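Long-range contacts in CdiI immunity protein (Cupriavidus taiwanensis, PDB 5T87), which probably protects the cell from contact-dependent growth inhibition by binding the CdiA toxin: residues Pro8-Asn13 against Ala36-Asp41; Leu65-Val70 against Ser100-Ala105; His72-Ile77 against Asp107-Phe112. All blocks are in the same frame, centred on the assembly; numbering follows the deposited sequence. Where two conformers were deposited one is given.

Contact 1 (Pro8-Asn13 against Ala36-Asp41)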
ATOM      1  N   PRO A   8      -0.969   1.425 -10.898  1.00 56.05           N
ATOM      2  CA  PRO A   8       0.217   2.260 -11.077  1.00 54.58           C
ATOM      3  C   PRO A   8       0.949   2.103 -12.415  1.00 54.66           C
ATOM      4  O   PRO A   8       1.235   0.983 -12.836  1.00 53.20           O
ATOM      5  CB  PRO A   8       1.138   1.801  -9.950  1.00 54.90           C
ATOM      6  CG  PRO A   8       0.241   1.243  -8.911  1.00 55.44           C
ATOM      7  CD  PRO A   8      -0.969   0.724  -9.600  1.00 56.19           C
ATOM      8  N   ALA A   9       1.250   3.231 -13.058  1.00 55.18           N
ATOM      9  CA  ALA A   9       2.107   3.263 -14.245  1.00 56.51           C
ATOM     10  C   ALA A   9       3.553   3.022 -13.847  1.00 57.05           C
ATOM     11  O   ALA A   9       3.955   3.360 -12.738  1.00 55.26           O
ATOM     12  CB  ALA A   9       2.001   4.613 -14.939  1.00 56.60           C
ATOM     13  N   ARG A  10       4.326   2.426 -14.753  0.50 58.70           N
ATOM     14  CA  ARG A  10       5.765   2.240 -14.564  0.50 59.07           C
ATOM     15  C   ARG A  10       6.517   3.494 -15.017  0.50 59.38           C
ATOM     16  O   ARG A  10       6.558   3.796 -16.210  0.50 60.06           O
ATOM     17  CB  ARG A  10       6.262   1.011 -15.344  0.50 60.30           C
ATOM     18  CG  ARG A  10       7.744   1.045 -15.721  0.50 60.88           C
ATOM     19  CD  ARG A  10       8.679   0.776 -14.545  0.50 59.89           C
ATOM     20  NE  ARG A  10      10.084   0.974 -14.903  0.50 60.21           N
ATOM     21  CZ  ARG A  10      11.107   0.606 -14.142  0.50 60.02           C
ATOM     22  NH1 ARG A  10      10.884   0.009 -12.983  0.50 59.11           N
ATOM     23  NH2 ARG A  10      12.352   0.832 -14.543  0.50 60.60           N
ATOM     24  N   ILE A  11       7.098   4.213 -14.056  1.00 58.66           N
ATOM     25  CA  ILE A  11       7.993   5.342 -14.335  1.00 59.87           C
ATOM     26  C   ILE A  11       9.436   4.836 -14.368  1.00 61.50           C
ATOM     27  O   ILE A  11       9.883   4.173 -13.410  1.00 61.01           O
ATOM     28  CB  ILE A  11       7.873   6.449 -13.280  1.00 60.06           C
ATOM     29  CG1 ILE A  11       6.479   7.091 -13.353  1.00 61.47           C
ATOM     30  CG2 ILE A  11       8.946   7.521 -13.495  1.00 60.36           C
ATOM     31  CD1 ILE A  11       6.063   7.805 -12.081  1.00 61.40           C
ATOM     32  N   PRO A  12      10.181   5.154 -15.455  1.00 63.52           N
ATOM     33  CA  PRO A  12      11.555   4.674 -15.528  1.00 64.26           C
ATOM     34  C   PRO A  12      12.368   5.135 -14.330  1.00 64.36           C
ATOM     35  O   PRO A  12      12.174   6.257 -13.845  1.00 63.72           O
ATOM     36  CB  PRO A  12      12.093   5.316 -16.810  1.00 65.51           C
ATOM     37  CG  PRO A  12      10.897   5.557 -17.633  1.00 66.12           C
ATOM     38  CD  PRO A  12       9.830   5.938 -16.653  1.00 64.66           C
ATOM     39  N   ASN A  13      13.255   4.257 -13.870  1.00 64.51           N
ATOM     40  CA  ASN A  13      14.115   4.516 -12.719  1.00 63.93           C
ATOM     41  C   ASN A  13      14.819   5.880 -12.824  1.00 62.71           C
ATOM     42  O   ASN A  13      14.789   6.687 -11.893  1.00 60.07           O
ATOM     43  CB  ASN A  13      15.138   3.379 -12.611  1.00 65.86           C
ATOM     44  CG  ASN A  13      15.873   3.360 -11.279  1.00 67.18           C
ATOM     45  OD1 ASN A  13      16.689   4.246 -10.983  1.00 69.06           O
ATOM     46  ND2 ASN A  13      15.619   2.320 -10.478  1.00 67.00           N
ATOM     47  N   ALA A  36       6.972   1.236  -5.432  1.00 43.39           N
ATOM     48  CA  ALA A  36       6.355   0.185  -4.630  1.00 44.04           C
ATOM     49  C   ALA A  36       6.095  -1.075  -5.442  1.00 45.11           C
ATOM     50  O   ALA A  36       6.387  -2.160  -4.959  1.00 46.30           O
ATOM     51  CB  ALA A  36       5.073   0.669  -3.995  1.00 44.44           C
ATOM     52  N   TYR A  37       5.605  -0.920  -6.676  1.00 45.13           N
ATOM     53  CA  TYR A  37       5.136  -2.050  -7.493  1.00 46.51           C
ATOM     54  C   TYR A  37       6.190  -2.661  -8.403  1.00 47.54           C
ATOM     55  O   TYR A  37       6.102  -3.848  -8.707  1.00 49.06           O
ATOM     56  CB  TYR A  37       3.905  -1.649  -8.367  1.00 47.01           C
ATOM     57  CG  TYR A  37       2.547  -1.774  -7.696  1.00 45.97           C
ATOM     58  CD1 TYR A  37       2.382  -1.417  -6.363  1.00 45.06           C
ATOM     59  CD2 TYR A  37       1.412  -2.205  -8.413  1.00 46.69           C
ATOM     60  CE1 TYR A  37       1.149  -1.512  -5.742  1.00 45.44           C
ATOM     61  CE2 TYR A  37       0.156  -2.285  -7.798  1.00 46.55           C
ATOM     62  CZ  TYR A  37       0.037  -1.940  -6.451  1.00 45.84           C
ATOM     63  OH  TYR A  37      -1.139  -2.013  -5.738  1.00 45.31           O
ATOM     64  N   TYR A  38       7.155  -1.862  -8.858  1.00 48.73           N
ATOM     65  CA  TYR A  38       8.085  -2.296  -9.923  1.00 50.29           C
ATOM     66  C   TYR A  38       9.599  -2.301  -9.627  1.00 50.49           C
ATOM     67  O   TYR A  38      10.309  -2.995 -10.338  1.00 50.66           O
ATOM     68  CB  TYR A  38       7.813  -1.496 -11.206  1.00 50.85           C
ATOM     69  CG  TYR A  38       6.339  -1.440 -11.540  1.00 51.87           C
ATOM     70  CD1 TYR A  38       5.622  -2.613 -11.792  1.00 53.11           C
ATOM     71  CD2 TYR A  38       5.646  -0.230 -11.570  1.00 51.20           C
ATOM     72  CE1 TYR A  38       4.265  -2.584 -12.072  1.00 52.73           C
ATOM     73  CE2 TYR A  38       4.288  -0.188 -11.848  1.00 51.51           C
ATOM     74  CZ  TYR A  38       3.595  -1.367 -12.098  1.00 52.85           C
ATOM     75  OH  TYR A  38       2.232  -1.341 -12.385  1.00 52.78           O
ATOM     76  N   GLU A  39      10.104  -1.568  -8.631  1.00 51.04           N
ATOM     77  CA  GLU A  39      11.567  -1.582  -8.348  1.00 53.34           C
ATOM     78  C   GLU A  39      11.935  -2.737  -7.419  1.00 52.46           C
ATOM     79  O   GLU A  39      11.193  -3.059  -6.485  1.00 51.32           O
ATOM     80  CB  GLU A  39      12.084  -0.250  -7.782  1.00 55.47           C
ATOM     81  CG  GLU A  39      11.863   0.973  -8.696  1.00 58.95           C
ATOM     82  CD  GLU A  39      12.636   0.925 -10.026  1.00 63.08           C
ATOM     83  OE1 GLU A  39      13.755   0.345 -10.041  1.00 64.04           O
ATOM     84  OE2 GLU A  39      12.128   1.479 -11.049  1.00 65.49           O
ATOM     85  N   ASP A  40      13.070  -3.371  -7.700  1.00 52.08           N
ATOM     86  CA  ASP A  40      13.502  -4.568  -6.967  1.00 52.14           C
ATOM     87  C   ASP A  40      14.646  -4.348  -6.002  1.00 49.07           C
ATOM     88  O   ASP A  40      14.960  -5.238  -5.237  1.00 49.81           O
ATOM     89  CB  ASP A  40      13.895  -5.675  -7.961  1.00 54.95           C
ATOM     90  CG  ASP A  40      12.686  -6.318  -8.627  1.00 57.63           C
ATOM     91  OD1 ASP A  40      11.565  -6.150  -8.095  1.00 60.05           O
ATOM     92  OD2 ASP A  40      12.850  -6.996  -9.672  1.00 59.79           O
ATOM     93  N   ASP A  41      15.265  -3.179  -6.051  1.00 47.20           N
ATOM     94  CA  ASP A  41      16.439  -2.851  -5.250  1.00 45.57           C
ATOM     95  C   ASP A  41      15.946  -2.207  -3.944  1.00 44.25           C
ATOM     96  O   ASP A  41      15.770  -0.983  -3.868  1.00 44.57           O
ATOM     97  CB  ASP A  41      17.330  -1.903  -6.064  1.00 45.51           C
ATOM     98  CG  ASP A  41      18.604  -1.501  -5.350  1.00 46.04           C
ATOM     99  OD1 ASP A  41      18.716  -1.537  -4.099  1.00 45.43           O
ATOM    100  OD2 ASP A  41      19.533  -1.101  -6.075  1.00 47.19           O
TER
HETATM  101  O   HOH W   1      13.837  -0.756 -12.948  1.00 68.22           O
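Pro8 packs against Tyr37 and Tyr38 at one end of this contact, the tightly packed one. Its CG stands 3.8 Å from the centroid of the Tyr37 ring and 15° off the ring normal, a CH-pi contact over one face. Tyr38 donates from OH to Pro8 O (2.6 Å), with the carbonyl oxygen at the edge of the ring and the hydroxyl tilted 23° from the carbonyl plane. CB of Tyr37 covers a face of the Tyr38 ring, which, with the OH bond, would restrict rotation of the ring. Pro8 and Tyr37 both pack on His46 of the CdiA toxin chain, so this end lies at the interface.

The other end is polar, with Arg10 exposed, although Glu39 is buried. In the conformer described, one of two, Arg10 runs past Tyr38 in the opposite direction and NH1 forms a salt bridge to Glu39 OE2 (2.7 Å), while a water links Arg10 NH2 to Glu39 OE1; this grip may not be constant. Asn13 ND2 also reaches Glu39 OE1 (2.8 Å), from above the carboxylate plane and with a bent N-H...O angle of 142°.

The loop before helix 16-22 is thereby joined to the end of helix 25-38, where Ser34 OG also bonds Ile11 N. Trp44 of helix 42-53 backs Asn13 and Glu39.

Contact 2 (Leu65-Val70 against Ser100-Ala105)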
ATOM      1  N   LEU A  65       1.142   7.851   2.086  1.00 41.80           N
ATOM      2  CA  LEU A  65       1.232   6.967   0.927  1.00 41.90           C
ATOM      3  C   LEU A  65       2.616   6.282   0.836  1.00 42.48           C
ATOM      4  O   LEU A  65       2.729   5.070   0.562  1.00 41.63           O
ATOM      5  CB  LEU A  65       0.927   7.737  -0.363  1.00 41.16           C
ATOM      6  CG  LEU A  65       1.115   6.933  -1.658  1.00 41.14           C
ATOM      7  CD1 LEU A  65       0.222   5.714  -1.654  1.00 41.34           C
ATOM      8  CD2 LEU A  65       0.877   7.774  -2.894  1.00 41.16           C
ATOM      9  N   ALA A  66       3.660   7.073   1.068  1.00 42.95           N
ATOM     10  CA  ALA A  66       5.039   6.563   1.051  1.00 42.95           C
ATOM     11  C   ALA A  66       5.242   5.426   2.052  1.00 42.57           C
ATOM     12  O   ALA A  66       5.903   4.427   1.738  1.00 43.08           O
ATOM     13  CB  ALA A  66       6.021   7.694   1.316  1.00 42.68           C
ATOM     14  N   VAL A  67       4.652   5.565   3.238  1.00 41.65           N
ATOM     15  CA  VAL A  67       4.681   4.484   4.225  1.00 41.89           C
ATOM     16  C   VAL A  67       3.967   3.247   3.697  1.00 41.78           C
ATOM     17  O   VAL A  67       4.498   2.171   3.738  1.00 40.98           O
ATOM     18  CB  VAL A  67       4.037   4.922   5.544  1.00 43.13           C
ATOM     19  CG1 VAL A  67       3.825   3.737   6.487  1.00 44.24           C
ATOM     20  CG2 VAL A  67       4.899   5.977   6.215  1.00 43.23           C
ATOM     21  N   THR A  68       2.754   3.423   3.190  1.00 43.02           N
ATOM     22  CA  THR A  68       2.008   2.337   2.565  1.00 43.60           C
ATOM     23  C   THR A  68       2.846   1.669   1.470  1.00 43.73           C
ATOM     24  O   THR A  68       2.891   0.444   1.384  1.00 44.51           O
ATOM     25  CB  THR A  68       0.639   2.856   2.044  1.00 44.29           C
ATOM     26  OG1 THR A  68      -0.242   3.013   3.159  1.00 44.95           O
ATOM     27  CG2 THR A  68      -0.013   1.908   1.039  1.00 44.52           C
ATOM     28  N   CYS A  69       3.529   2.477   0.669  1.00 43.55           N
ATOM     29  CA  CYS A  69       4.461   1.962  -0.336  1.00 43.74           C
ATOM     30  C   CYS A  69       5.611   1.139   0.251  1.00 43.46           C
ATOM     31  O   CYS A  69       6.039   0.151  -0.355  1.00 42.34           O
ATOM     32  CB  CYS A  69       5.022   3.100  -1.182  1.00 43.67           C
ATOM     33  SG  CYS A  69       3.822   3.688  -2.382  1.00 43.54           S
ATOM     34  N   VAL A  70       6.101   1.530   1.424  1.00 43.34           N
ATOM     35  CA  VAL A  70       7.128   0.725   2.119  1.00 43.95           C
ATOM     36  C   VAL A  70       6.538  -0.647   2.467  1.00 44.92           C
ATOM     37  O   VAL A  70       7.228  -1.676   2.363  1.00 44.03           O
ATOM     38  CB  VAL A  70       7.720   1.461   3.356  1.00 43.71           C
ATOM     39  CG1 VAL A  70       8.569   0.539   4.230  1.00 44.33           C
ATOM     40  CG2 VAL A  70       8.556   2.655   2.904  1.00 43.14           C
ATOM     41  N   SER A 100      -1.567   5.479  10.874  1.00 54.57           N
ATOM     42  CA  SER A 100      -2.504   4.503  10.341  1.00 54.96           C
ATOM     43  C   SER A 100      -1.885   3.618   9.223  1.00 53.20           C
ATOM     44  O   SER A 100      -2.027   2.384   9.230  1.00 53.18           O
ATOM     45  CB  SER A 100      -3.767   5.235   9.875  1.00 56.24           C
ATOM     46  OG  SER A 100      -4.473   4.464   8.936  1.00 57.55           O
ATOM     47  N   ALA A 101      -1.204   4.253   8.276  1.00 51.01           N
ATOM     48  CA  ALA A 101      -0.494   3.545   7.213  1.00 49.78           C
ATOM     49  C   ALA A 101       0.703   2.745   7.756  1.00 50.02           C
ATOM     50  O   ALA A 101       1.045   1.692   7.205  1.00 49.17           O
ATOM     51  CB  ALA A 101      -0.010   4.526   6.156  1.00 48.72           C
ATOM     52  N   ALA A 102       1.357   3.265   8.801  1.00 50.13           N
ATOM     53  CA  ALA A 102       2.442   2.538   9.486  1.00 50.54           C
ATOM     54  C   ALA A 102       1.949   1.201  10.013  1.00 51.25           C
ATOM     55  O   ALA A 102       2.570   0.178   9.765  1.00 51.46           O
ATOM     56  CB  ALA A 102       3.037   3.366  10.623  1.00 51.25           C
ATOM     57  N   SER A 103       0.815   1.220  10.705  1.00 52.40           N
ATOM     58  CA  SER A 103       0.171   0.007  11.202  1.00 53.36           C
ATOM     59  C   SER A 103      -0.106  -1.019  10.094  1.00 53.29           C
ATOM     60  O   SER A 103       0.174  -2.194  10.268  1.00 54.29           O
ATOM     61  CB  SER A 103      -1.135   0.371  11.911  1.00 55.05           C
ATOM     62  OG  SER A 103      -1.740  -0.773  12.476  1.00 56.63           O
ATOM     63  N   ASP A 104      -0.642  -0.574   8.962  1.00 53.64           N
ATOM     64  CA  ASP A 104      -0.954  -1.472   7.839  1.00 54.71           C
ATOM     65  C   ASP A 104       0.297  -1.919   7.078  1.00 54.18           C
ATOM     66  O   ASP A 104       0.311  -2.993   6.471  1.00 55.18           O
ATOM     67  CB  ASP A 104      -1.909  -0.805   6.846  1.00 55.82           C
ATOM     68  CG  ASP A 104      -3.269  -0.465   7.450  1.00 59.04           C
ATOM     69  OD1 ASP A 104      -3.627  -0.978   8.539  1.00 60.83           O
ATOM     70  OD2 ASP A 104      -3.994   0.324   6.807  1.00 60.64           O
ATOM     71  N   ALA A 105       1.335  -1.084   7.069  1.00 52.70           N
ATOM     72  CA  ALA A 105       2.606  -1.465   6.462  1.00 51.70           C
ATOM     73  C   ALA A 105       3.272  -2.564   7.310  1.00 52.74           C
ATOM     74  O   ALA A 105       3.863  -3.512   6.786  1.00 51.60           O
ATOM     75  CB  ALA A 105       3.507  -0.253   6.331  1.00 50.40           C
TER
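Val67 and Thr68 meet Ala101, Ala102 and Ala105 where helices 60-76 and 96-114 run side by side in a mainly helical fold. The axes of the two short segments are 5° from parallel and 8.1 Å apart, a close approach consistent with the small alanines that helix 96-114 presents.

Taken in sequence, Ser100 comes first and faces the CdiA toxin chain, its OG hydrogen-bonded to Thr20 O of that chain. Ala101 then turns its methyl toward helix 60-76, where CB sits 3.4 Å from Thr68 OG1 and 3.9 Å from Val67 CG1. The backbone leading into Ala102 is a second landing place for the same valine branch: Val67 CG1 lies 3.4 Å from Ala102 N, although the Ala102 methyl itself points away. Val67 reaches this far because CG1 is set anti to its backbone nitrogen (chi1 169°). Further on, Asp104 faces the toxin, OD2 hydrogen-bonded to Ser21 OG of that chain.

Ala105, one turn after Ala101, closes the interface; Leu89 of helix 82-91 touches both it and Val67. Ala105 CB packs on the branch and the backbone of a single residue, 4.0 Å from Val67 CG1 and 3.7 Å from Val67 O.

Contact 3 (His72-Ile77 against Asp107-Phe112)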
ATOM      1  N   HIS A  72       4.324  -2.140   0.645  1.00 47.47           N
ATOM      2  CA  HIS A  72       4.294  -2.875  -0.612  1.00 48.31           C
ATOM      3  C   HIS A  72       5.633  -3.479  -0.934  1.00 48.28           C
ATOM      4  O   HIS A  72       5.694  -4.645  -1.341  1.00 49.36           O
ATOM      5  CB  HIS A  72       3.843  -1.990  -1.774  1.00 48.21           C
ATOM      6  CG  HIS A  72       2.441  -1.514  -1.645  1.00 48.79           C
ATOM      7  ND1 HIS A  72       1.424  -2.319  -1.182  1.00 50.83           N
ATOM      8  CD2 HIS A  72       1.879  -0.313  -1.909  1.00 49.11           C
ATOM      9  CE1 HIS A  72       0.293  -1.639  -1.171  1.00 50.34           C
ATOM     10  NE2 HIS A  72       0.543  -0.417  -1.600  1.00 49.44           N
ATOM     11  N   LEU A  73       6.704  -2.706  -0.766  1.00 47.81           N
ATOM     12  CA  LEU A  73       8.051  -3.251  -0.958  1.00 47.91           C
ATOM     13  C   LEU A  73       8.278  -4.479  -0.106  1.00 48.44           C
ATOM     14  O   LEU A  73       8.741  -5.495  -0.603  1.00 48.71           O
ATOM     15  CB  LEU A  73       9.114  -2.242  -0.601  1.00 47.62           C
ATOM     16  CG  LEU A  73       9.417  -1.147  -1.599  1.00 48.38           C
ATOM     17  CD1 LEU A  73      10.646  -0.387  -1.114  1.00 48.58           C
ATOM     18  CD2 LEU A  73       9.667  -1.734  -2.977  1.00 49.41           C
ATOM     19  N   ALA A  74       7.935  -4.371   1.172  1.00 49.39           N
ATOM     20  CA  ALA A  74       8.099  -5.462   2.132  1.00 51.57           C
ATOM     21  C   ALA A  74       7.372  -6.734   1.695  1.00 53.55           C
ATOM     22  O   ALA A  74       7.914  -7.836   1.803  1.00 54.54           O
ATOM     23  CB  ALA A  74       7.596  -5.033   3.501  1.00 51.84           C
ATOM     24  N   ARG A  75       6.145  -6.559   1.226  1.00 54.06           N
ATOM     25  CA  ARG A  75       5.365  -7.640   0.648  1.00 56.15           C
ATOM     26  C   ARG A  75       6.088  -8.340  -0.517  1.00 56.03           C
ATOM     27  O   ARG A  75       6.041  -9.566  -0.627  1.00 56.36           O
ATOM     28  CB  ARG A  75       3.987  -7.106   0.199  1.00 57.04           C
ATOM     29  CG  ARG A  75       3.197  -8.042  -0.700  1.00 58.63           C
ATOM     30  CD  ARG A  75       1.741  -7.625  -0.822  1.00 59.56           C
ATOM     31  NE  ARG A  75       1.516  -6.322  -1.470  1.00 59.45           N
ATOM     32  CZ  ARG A  75       1.664  -6.058  -2.773  1.00 59.43           C
ATOM     33  NH1 ARG A  75       2.090  -6.994  -3.622  1.00 59.77           N
ATOM     34  NH2 ARG A  75       1.403  -4.838  -3.230  1.00 59.04           N
ATOM     35  N   ARG A  76       6.755  -7.559  -1.363  1.00 55.34           N
ATOM     36  CA  ARG A  76       7.252  -8.056  -2.642  1.00 56.44           C
ATOM     37  C   ARG A  76       8.669  -8.573  -2.637  1.00 57.14           C
ATOM     38  O   ARG A  76       8.964  -9.500  -3.380  1.00 57.68           O
ATOM     39  CB  ARG A  76       7.149  -6.973  -3.717  1.00 56.38           C
ATOM     40  CG  ARG A  76       5.727  -6.693  -4.196  1.00 56.76           C
ATOM     41  CD  ARG A  76       5.727  -6.011  -5.558  1.00 56.74           C
ATOM     42  NE  ARG A  76       6.669  -4.894  -5.593  1.00 55.81           N
ATOM     43  CZ  ARG A  76       7.841  -4.854  -6.228  1.00 55.82           C
ATOM     44  NH1 ARG A  76       8.275  -5.875  -6.965  1.00 56.25           N
ATOM     45  NH2 ARG A  76       8.580  -3.752  -6.136  1.00 56.30           N
ATOM     46  N   ILE A  77       9.539  -7.991  -1.809  1.00 58.58           N
ATOM     47  CA  ILE A  77      11.007  -8.165  -1.939  1.00 59.57           C
ATOM     48  C   ILE A  77      11.648  -9.094  -0.881  1.00 60.60           C
ATOM     49  O   ILE A  77      11.705  -8.743   0.299  1.00 59.46           O
ATOM     50  CB  ILE A  77      11.685  -6.769  -1.968  1.00 58.09           C
ATOM     51  CG1 ILE A  77      11.230  -6.034  -3.242  1.00 57.33           C
ATOM     52  CG2 ILE A  77      13.209  -6.882  -1.895  1.00 57.97           C
ATOM     53  CD1 ILE A  77      11.927  -4.725  -3.511  1.00 56.71           C
ATOM     54  N   ASP A 107       1.552  -4.695   9.274  1.00 58.70           N
ATOM     55  CA  ASP A 107       0.765  -5.874   8.882  1.00 60.19           C
ATOM     56  C   ASP A 107       1.408  -6.551   7.671  1.00 59.42           C
ATOM     57  O   ASP A 107       1.567  -7.763   7.663  1.00 60.03           O
ATOM     58  CB  ASP A 107      -0.697  -5.504   8.545  1.00 61.92           C
ATOM     59  CG  ASP A 107      -1.570  -5.279   9.789  1.00 64.47           C
ATOM     60  OD1 ASP A 107      -1.041  -5.341  10.921  1.00 64.60           O
ATOM     61  OD2 ASP A 107      -2.800  -5.043   9.629  1.00 65.78           O
ATOM     62  N   ASP A 108       1.786  -5.756   6.667  1.00 58.17           N
ATOM     63  CA  ASP A 108       2.410  -6.277   5.448  1.00 57.72           C
ATOM     64  C   ASP A 108       3.759  -6.931   5.746  1.00 57.56           C
ATOM     65  O   ASP A 108       4.050  -8.017   5.237  1.00 57.70           O
ATOM     66  CB  ASP A 108       2.543  -5.176   4.366  1.00 56.62           C
ATOM     67  CG  ASP A 108       1.180  -4.669   3.852  1.00 57.22           C
ATOM     68  OD1 ASP A 108       0.127  -5.167   4.327  1.00 57.99           O
ATOM     69  OD2 ASP A 108       1.160  -3.781   2.965  1.00 56.50           O
ATOM     70  N   LEU A 109       4.555  -6.288   6.596  1.00 57.91           N
ATOM     71  CA  LEU A 109       5.860  -6.819   6.992  1.00 59.08           C
ATOM     72  C   LEU A 109       5.734  -8.154   7.723  1.00 62.12           C
ATOM     73  O   LEU A 109       6.359  -9.143   7.332  1.00 62.17           O
ATOM     74  CB  LEU A 109       6.606  -5.823   7.884  1.00 58.26           C
ATOM     75  CG  LEU A 109       8.088  -6.109   8.144  1.00 58.77           C
ATOM     76  CD1 LEU A 109       8.879  -6.126   6.843  1.00 58.40           C
ATOM     77  CD2 LEU A 109       8.684  -5.097   9.118  1.00 59.47           C
ATOM     78  N   ARG A 110       4.890  -8.171   8.751  1.00 64.25           N
ATOM     79  CA  ARG A 110       4.723  -9.344   9.609  1.00 67.35           C
ATOM     80  C   ARG A 110       4.191 -10.578   8.850  1.00 68.06           C
ATOM     81  O   ARG A 110       4.569 -11.712   9.156  1.00 69.98           O
ATOM     82  CB  ARG A 110       3.798  -9.015  10.792  1.00 70.34           C
ATOM     83  CG  ARG A 110       4.268  -7.867  11.699  1.00 73.02           C
ATOM     84  CD  ARG A 110       5.260  -8.314  12.762  1.00 77.17           C
ATOM     85  NE  ARG A 110       6.024  -7.218  13.390  1.00 79.48           N
ATOM     86  CZ  ARG A 110       5.563  -6.365  14.317  1.00 82.17           C
ATOM     87  NH1 ARG A 110       6.381  -5.434  14.822  1.00 81.56           N
ATOM     88  NH2 ARG A 110       4.290  -6.418  14.737  1.00 83.36           N
ATOM     89  N   ILE A 111       3.330 -10.354   7.863  1.00 66.91           N
ATOM     90  CA  ILE A 111       2.715 -11.440   7.102  1.00 68.17           C
ATOM     91  C   ILE A 111       3.723 -12.011   6.104  1.00 68.38           C
ATOM     92  O   ILE A 111       4.044 -13.202   6.137  1.00 70.34           O
ATOM     93  CB  ILE A 111       1.447 -10.954   6.347  1.00 68.33           C
ATOM     94  CG1 ILE A 111       0.291 -10.662   7.326  1.00 69.64           C
ATOM     95  CG2 ILE A 111       1.026 -11.943   5.263  1.00 69.93           C
ATOM     96  CD1 ILE A 111      -0.500 -11.874   7.787  1.00 72.84           C
ATOM     97  N   PHE A 112       4.200 -11.153   5.212  1.00 66.69           N
ATOM     98  CA  PHE A 112       5.002 -11.592   4.078  1.00 66.40           C
ATOM     99  C   PHE A 112       6.443 -11.911   4.425  1.00 66.89           C
ATOM    100  O   PHE A 112       7.101 -12.614   3.666  1.00 68.28           O
ATOM    101  CB  PHE A 112       4.944 -10.557   2.942  1.00 65.30           C
ATOM    102  CG  PHE A 112       3.644 -10.568   2.216  1.00 65.87           C
ATOM    103  CD1 PHE A 112       3.425 -11.473   1.189  1.00 67.03           C
ATOM    104  CD2 PHE A 112       2.618  -9.716   2.588  1.00 66.34           C
ATOM    105  CE1 PHE A 112       2.205 -11.520   0.529  1.00 68.88           C
ATOM    106  CE2 PHE A 112       1.395  -9.756   1.934  1.00 67.69           C
ATOM    107  CZ  PHE A 112       1.186 -10.663   0.905  1.00 69.16           C
TER
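In the parallel pairing of helices 60-76 and 96-114, whose segment axes here lie 8.1 Å apart at 5°, the chief side-chain contact is Arg75 laid over the ring of Phe112. Arg75 CG is 3.5 Å from the ring centroid and 7° off the normal, a nearly vertical CH-pi approach, and Arg75 CD continues across the same face to 3.5 Å from Phe112 CE2. The aliphatic part of the arginine does the touching. A bend at chi3 turns the guanidinium aside, its plane 67° from the ring, with His72 CE1 at its edge. Ile111 CG2 lies over the opposite face of Phe112, so the ring is held between two aliphatic groups.

A turn earlier, Leu109 starts away from helix 60-76 but brings CD1 back to 3.7 Å from Ala74 CB. On the toxin-facing side, Asp108 OD2 stays 4.4 Å from His72 ND1. The charge of Asp108 is engaged mainly by the CdiA toxin chain, through salt bridges from OD1 to Arg50 and Arg23 of that chain; His72 NE2 bonds His46 NE2 of the toxin.

Beyond the pair, Leu80 in a loop covers Ala74 and Leu109, while Leu73 packs onto helix 42-53.

In the fold
Contacts 2 and 3 are successive lengths of the same parallel helix pair, 60-76 with 96-114, their centres about 11 Å apart and their segments alternating along the chain. Contact 1 closes earlier in sequence, and its centre is about 17 Å from that of contact 2 and about 16 Å from that of contact 3. Helix 60-76 nevertheless ties it to both: Ala36 CB packs 3.6 Å from Cys69 SG, and Arg76 probably hydrogen-bonds through NH2 to Glu39 O (2.7 Å) and through NE to Ala36 O (2.8 Å). All three contacts border the CdiA toxin. His46 of the toxin meets both contact 1 and contact 3, and Arg23 of the toxin, which bridges to contact 3, also packs on Asp104 of contact 2.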